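Local coordinates for DNA gyrase, B subunit, truncated (PDB 3CWV), which probably serves as the ATP-binding subunit of a type II topoisomerase that breaks, passes and rejoins double-stranded DNA, at residues F37-A42 with S175-E180. Sequence-based numbering, arbitrary orientation.
Sequences FLLDVA and SRRCNE
Arg177 meets Leu39 through its aliphatic part, not its charge: CG of the arginine lies 3.5 Å from CD1 of the leucine, and the two side chains slant across one another. Leu39 on helix 28-47 and Arg177 on helix 171-184 both start out toward the opposite helix. With chi1 at 176°, CG of Arg177 extends opposite the backbone N and reaches the leucine. Bends at chi2 and chi3 then turn the chain away from that methyl and bring the guanidinium near Asp40. There NH1 of Arg177 stays 4.5 Å from OD1 of Asp40, close enough that the opposite charges probably attract but too far apart for a salt bridge. Tyr36, one turn back from Asp40 on the same helix, takes the guanidinium in a cation-pi contact.

Cys178 comes next and supplies the looser half of the contact. Its SG is only loosely near the leucine's branch, nearest at CD2 of Leu39, 4.5 Å away. The CA atoms of Leu39 and Cys178 are 7.9 Å apart, the nearest such pair between the two segments. Both residues also pack on the large mixed sheet, Leu39 on Leu66 and Cys178 on Trp203.

A turn beyond Arg177, Glu180 turns its carboxylate back toward the arginine. The OE1-NE separation is a long 3.8 Å, with the oxygen well out of the guanidinium plane, so this intrahelical pairing rests on charge alone. The arrangement, two helices side by side on one face of a mixed sheet, fits the GHKL ATPase fold of GyrB. Between 37-42 and 175-180 the touching is apolar and falls on Leu39, while the charges of Asp40 and Glu180, neither in an N-H bond by this geometry, probably only bias the guanidinium, which Tyr36 also holds as a further link between the helices.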
loop_
_atom_site.group_PDB
_atom_site.type_symbol
_atom_site.label_atom_id
_atom_site.label_comp_id
_atom_site.label_asym_id
_atom_site.label_seq_id
_atom_site.Cartn_x
_atom_site.Cartn_y
_atom_site.Cartn_z
ATOM N N PHE A 37 -4.884 6.909 -4.574
ATOM C CA PHE A 37 -6.163 6.165 -4.616
ATOM C C PHE A 37 -6.113 5.051 -5.676
ATOM O O PHE A 37 -6.613 3.927 -5.455
ATOM C CB PHE A 37 -7.381 7.079 -4.890
ATOM C CG PHE A 37 -7.642 8.153 -3.825
ATOM C CD1 PHE A 37 -7.262 7.969 -2.505
ATOM C CD2 PHE A 37 -8.326 9.319 -4.175
ATOM C CE1 PHE A 37 -7.552 8.966 -1.515
ATOM C CE2 PHE A 37 -8.611 10.302 -3.219
ATOM C CZ PHE A 37 -8.224 10.124 -1.887
ATOM N N LEU A 38 -5.573 5.364 -6.854
ATOM C CA LEU A 38 -5.362 4.316 -7.893
ATOM C C LEU A 38 -4.435 3.183 -7.439
ATOM O O LEU A 38 -4.759 1.995 -7.586
ATOM C CB LEU A 38 -4.863 4.916 -9.216
ATOM C CG LEU A 38 -5.897 5.321 -10.254
ATOM C CD1 LEU A 38 -5.175 6.009 -11.406
ATOM C CD2 LEU A 38 -6.697 4.078 -10.790
ATOM N N LEU A 39 -3.254 3.524 -6.945
ATOM C CA LEU A 39 -2.347 2.527 -6.359
ATOM C C LEU A 39 -3.001 1.659 -5.270
ATOM O O LEU A 39 -2.743 0.443 -5.196
ATOM C CB LEU A 39 -1.080 3.215 -5.786
ATOM C CG LEU A 39 -0.195 3.802 -6.903
ATOM C CD1 LEU A 39 0.911 4.699 -6.301
ATOM C CD2 LEU A 39 0.408 2.693 -7.721
ATOM N N ASP A 40 -3.858 2.267 -4.439
ATOM C CA ASP A 40 -4.579 1.506 -3.400
ATOM C C ASP A 40 -5.546 0.455 -4.015
ATOM O O ASP A 40 -5.752 -0.633 -3.445
ATOM C CB ASP A 40 -5.368 2.425 -2.476
ATOM C CG ASP A 40 -4.480 3.240 -1.491
ATOM O OD1 ASP A 40 -3.269 2.970 -1.344
ATOM O OD2 ASP A 40 -5.039 4.173 -0.866
ATOM N N VAL A 41 -6.180 0.808 -5.134
ATOM C CA VAL A 41 -6.999 -0.155 -5.891
ATOM C C VAL A 41 -6.177 -1.393 -6.292
ATOM O O VAL A 41 -6.605 -2.545 -6.085
ATOM C CB VAL A 41 -7.609 0.464 -7.186
ATOM C CG1 VAL A 41 -8.364 -0.624 -7.968
ATOM C CG2 VAL A 41 -8.570 1.575 -6.862
ATOM N N ALA A 42 -4.998 -1.149 -6.864
ATOM C CA ALA A 42 -4.087 -2.212 -7.301
ATOM C C ALA A 42 -3.602 -3.031 -6.100
ATOM O O ALA A 42 -3.546 -4.256 -6.165
ATOM C CB ALA A 42 -2.874 -1.600 -8.074
ATOM N N SER A 175 7.457 7.353 -7.344
ATOM C CA SER A 175 8.349 6.171 -7.403
ATOM C C SER A 175 8.542 5.525 -6.049
ATOM O O SER A 175 8.517 4.297 -5.945
ATOM C CB SER A 175 9.747 6.470 -7.989
ATOM O OG SER A 175 9.663 7.388 -9.048
ATOM N N ARG A 176 8.741 6.332 -5.005
ATOM C CA ARG A 176 8.827 5.783 -3.649
ATOM C C ARG A 176 7.568 5.019 -3.236
ATOM O O ARG A 176 7.669 3.998 -2.583
ATOM C CB ARG A 176 9.137 6.869 -2.614
ATOM C CG ARG A 176 10.618 7.248 -2.546
ATOM C CD ARG A 176 10.913 8.119 -1.340
ATOM N NE ARG A 176 10.251 9.418 -1.442
ATOM C CZ ARG A 176 10.749 10.462 -2.101
ATOM N NH1 ARG A 176 11.916 10.361 -2.721
ATOM N NH2 ARG A 176 10.077 11.603 -2.143
ATOM N N ARG A 177 6.384 5.511 -3.594
ATOM C CA ARG A 177 5.151 4.812 -3.223
ATOM C C ARG A 177 5.055 3.484 -3.978
ATOM O O ARG A 177 4.540 2.483 -3.460
ATOM C CB ARG A 177 3.920 5.687 -3.486
ATOM C CG ARG A 177 2.565 5.025 -3.230
ATOM C CD ARG A 177 2.250 4.785 -1.749
ATOM N NE ARG A 177 2.256 6.027 -0.972
ATOM C CZ ARG A 177 1.209 6.547 -0.324
ATOM N NH1 ARG A 177 0.012 5.947 -0.322
ATOM N NH2 ARG A 177 1.375 7.680 0.343
ATOM N N CYS A 178 5.556 3.467 -5.199
ATOM C CA CYS A 178 5.552 2.237 -5.979
ATOM C C CYS A 178 6.480 1.187 -5.336
ATOM O O CYS A 178 6.142 0.004 -5.241
ATOM C CB CYS A 178 5.989 2.522 -7.409
ATOM S SG CYS A 178 4.763 3.351 -8.446
ATOM N N ASN A 179 7.656 1.638 -4.903
ATOM C CA ASN A 179 8.618 0.777 -4.221
ATOM C C ASN A 179 7.996 0.163 -2.956
ATOM O O ASN A 179 8.138 -1.045 -2.720
ATOM C CB ASN A 179 9.886 1.603 -3.922
ATOM C CG ASN A 179 11.078 0.759 -3.464
ATOM O OD1 ASN A 179 10.995 -0.465 -3.232
ATOM N ND2 ASN A 179 12.205 1.437 -3.301
ATOM N N GLU A 180 7.293 0.980 -2.163
ATOM C CA GLU A 180 6.600 0.507 -0.972
ATOM C C GLU A 180 5.554 -0.533 -1.307
ATOM O O GLU A 180 5.417 -1.514 -0.603
ATOM C CB GLU A 180 5.837 1.631 -0.305
ATOM C CG GLU A 180 6.666 2.695 0.291
ATOM C CD GLU A 180 5.796 3.749 0.942
ATOM O OE1 GLU A 180 4.541 3.608 0.925
ATOM O OE2 GLU A 180 6.369 4.721 1.462
#